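PDB 3QKC: geranyl diphosphate synthase small subunit from Antirrhinum majus, which probably acts as the non-catalytic partner that steers a large prenyltransferase subunit toward making geranyl diphosphate, the C10 precursor of monoterpenes. Local coordinates for residues V54-L59 with C186-G191. Numbering follows the deposited sequence.
Sequences VAACEL and CGAACG
Cys57 and Gly191 meet backbone to backbone, their CA atoms 4.0 Å apart, where the axes of helical segments 54-59 and 186-191 approach to 7.2 Å at a crossing angle of -33°. Small residues make this close approach, Ala56 on one side and Ala188 and Gly191 on the other, consistent with their size permitting it. Gly191, without a side chain, presents its bare CA to the Ala56 methyl and the backbone of Cys57. Gly191 O lies beside Cys57, approached from the flank of its C=O bond: it is 3.3 Å from Cys57 CA, with 130° at the hydrogen, a bent CA-H...O contact. The same O is 3.4 Å from Cys57 CB; chi1 of -175° sets SG beside its own carbonyl carbon, where it lies 3.7 Å from Gly191 O. The Ala56 methyl points into the interface and meets Ala188, about one turn before Gly191: CB is 3.5 Å from Ala188 O and 4.5 Å from Ala188 CB. All four touching residues are buried. The contact thus packs helix 48-59 against helix 169-195 of this all-helical prenyltransferase fold. Helix 248-255 touches the first through Ala55 and Leu59, helix 134-148 meets Cys186 and Cys190 of the second, and helix 199-219 touches both, at Leu59 and Ala189.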
ATOM      1  N   VAL A  54      -1.487  18.856  -7.645  1.00 37.41           N
ATOM      2  CA  VAL A  54      -1.478  19.397  -9.002  1.00 38.46           C
ATOM      3  C   VAL A  54      -0.939  20.835  -9.046  1.00 39.93           C
ATOM      4  O   VAL A  54      -0.098  21.173  -9.910  1.00 40.88           O
ATOM      5  CB  VAL A  54      -2.855  19.305  -9.677  1.00 38.42           C
ATOM      6  CG1 VAL A  54      -2.831  19.972 -11.057  1.00 36.11           C
ATOM      7  CG2 VAL A  54      -3.289  17.834  -9.819  1.00 33.98           C
ATOM      8  N   ALA A  55      -1.402  21.659  -8.105  1.00 39.54           N
ATOM      9  CA  ALA A  55      -1.054  23.076  -8.076  1.00 40.69           C
ATOM     10  C   ALA A  55       0.422  23.292  -7.773  1.00 41.58           C
ATOM     11  O   ALA A  55       1.036  24.231  -8.303  1.00 43.29           O
ATOM     12  CB  ALA A  55      -1.906  23.815  -7.080  1.00 40.46           C
ATOM     13  N   ALA A  56       0.983  22.422  -6.932  1.00 40.54           N
ATOM     14  CA  ALA A  56       2.402  22.481  -6.589  1.00 41.02           C
ATOM     15  C   ALA A  56       3.249  22.172  -7.817  1.00 42.55           C
ATOM     16  O   ALA A  56       4.258  22.830  -8.058  1.00 44.00           O
ATOM     17  CB  ALA A  56       2.735  21.523  -5.434  1.00 39.18           C
ATOM     18  N   CYS A  57       2.806  21.186  -8.596  1.00 42.77           N
ATOM     19  CA  CYS A  57       3.457  20.785  -9.841  1.00 44.50           C
ATOM     20  C   CYS A  57       3.463  21.903 -10.878  1.00 46.68           C
ATOM     21  O   CYS A  57       4.479  22.147 -11.524  1.00 48.33           O
ATOM     22  CB  CYS A  57       2.791  19.531 -10.414  1.00 43.67           C
ATOM     23  SG  CYS A  57       3.624  18.871 -11.866  1.00 48.20           S
ATOM     24  N   GLU A  58       2.327  22.575 -11.022  1.00 46.96           N
ATOM     25  CA  GLU A  58       2.194  23.704 -11.945  1.00 48.84           C
ATOM     26  C   GLU A  58       3.018  24.914 -11.494  1.00 49.69           C
ATOM     27  O   GLU A  58       3.737  25.527 -12.304  1.00 51.20           O
ATOM     28  CB  GLU A  58       0.721  24.067 -12.149  1.00 48.86           C
ATOM     29  CG  GLU A  58      -0.036  23.037 -12.975  1.00 50.82           C
ATOM     30  CD  GLU A  58      -1.503  23.398 -13.203  1.00 48.86           C
ATOM     31  OE1 GLU A  58      -2.109  22.836 -14.139  1.00 51.43           O
ATOM     32  OE2 GLU A  58      -2.056  24.230 -12.453  1.00 50.65           O
ATOM     33  N   LEU A  59       2.923  25.236 -10.204  1.00 48.67           N
ATOM     34  CA  LEU A  59       3.778  26.246  -9.572  1.00 49.68           C
ATOM     35  C   LEU A  59       5.242  26.205 -10.042  1.00 51.63           C
ATOM     36  O   LEU A  59       5.851  27.246 -10.235  1.00 53.32           O
ATOM     37  CB  LEU A  59       3.726  26.121  -8.044  1.00 47.97           C
ATOM     38  CG  LEU A  59       4.594  27.075  -7.210  1.00 48.44           C
ATOM     39  CD1 LEU A  59       4.256  28.531  -7.494  1.00 50.28           C
ATOM     40  CD2 LEU A  59       4.462  26.781  -5.727  1.00 47.95           C
ATOM     41  N   CYS A 186       2.781  15.508   1.562  1.00 34.27           N
ATOM     42  CA  CYS A 186       3.017  14.529   0.514  1.00 34.13           C
ATOM     43  C   CYS A 186       2.508  14.998  -0.844  1.00 34.38           C
ATOM     44  O   CYS A 186       3.212  14.895  -1.866  1.00 35.21           O
ATOM     45  CB  CYS A 186       2.350  13.214   0.895  1.00 33.17           C
ATOM     46  SG  CYS A 186       2.284  12.015  -0.451  1.00 43.45           S
ATOM     47  N   GLY A 187       1.274  15.479  -0.869  1.00 33.72           N
ATOM     48  CA  GLY A 187       0.728  16.062  -2.085  1.00 34.09           C
ATOM     49  C   GLY A 187       1.645  17.126  -2.667  1.00 34.83           C
ATOM     50  O   GLY A 187       1.986  17.086  -3.847  1.00 34.66           O
ATOM     51  N   ALA A 188       2.043  18.081  -1.827  1.00 35.52           N
ATOM     52  CA  ALA A 188       2.864  19.198  -2.277  1.00 36.04           C
ATOM     53  C   ALA A 188       4.227  18.695  -2.733  1.00 37.49           C
ATOM     54  O   ALA A 188       4.720  19.100  -3.787  1.00 38.71           O
ATOM     55  CB  ALA A 188       3.006  20.205  -1.178  1.00 36.00           C
ATOM     56  N   ALA A 189       4.821  17.789  -1.960  1.00 37.59           N
ATOM     57  CA  ALA A 189       6.149  17.265  -2.290  1.00 38.66           C
ATOM     58  C   ALA A 189       6.146  16.465  -3.595  1.00 38.70           C
ATOM     59  O   ALA A 189       7.090  16.584  -4.386  1.00 40.16           O
ATOM     60  CB  ALA A 189       6.714  16.445  -1.141  1.00 38.57           C
ATOM     61  N   CYS A 190       5.101  15.664  -3.816  1.00 37.00           N
ATOM     62  CA  CYS A 190       4.921  14.931  -5.087  1.00 37.18           C
ATOM     63  C   CYS A 190       4.787  15.884  -6.265  1.00 37.80           C
ATOM     64  O   CYS A 190       5.446  15.721  -7.283  1.00 38.46           O
ATOM     65  CB  CYS A 190       3.680  14.046  -5.044  1.00 36.33           C
ATOM     66  SG  CYS A 190       3.877  12.506  -4.152  1.00 36.99           S
ATOM     67  N   GLY A 191       3.910  16.871  -6.129  1.00 37.72           N
ATOM     68  CA  GLY A 191       3.792  17.922  -7.130  1.00 38.43           C
ATOM     69  C   GLY A 191       5.152  18.460  -7.535  1.00 39.64           C
ATOM     70  O   GLY A 191       5.500  18.487  -8.723  1.00 40.45           O
TER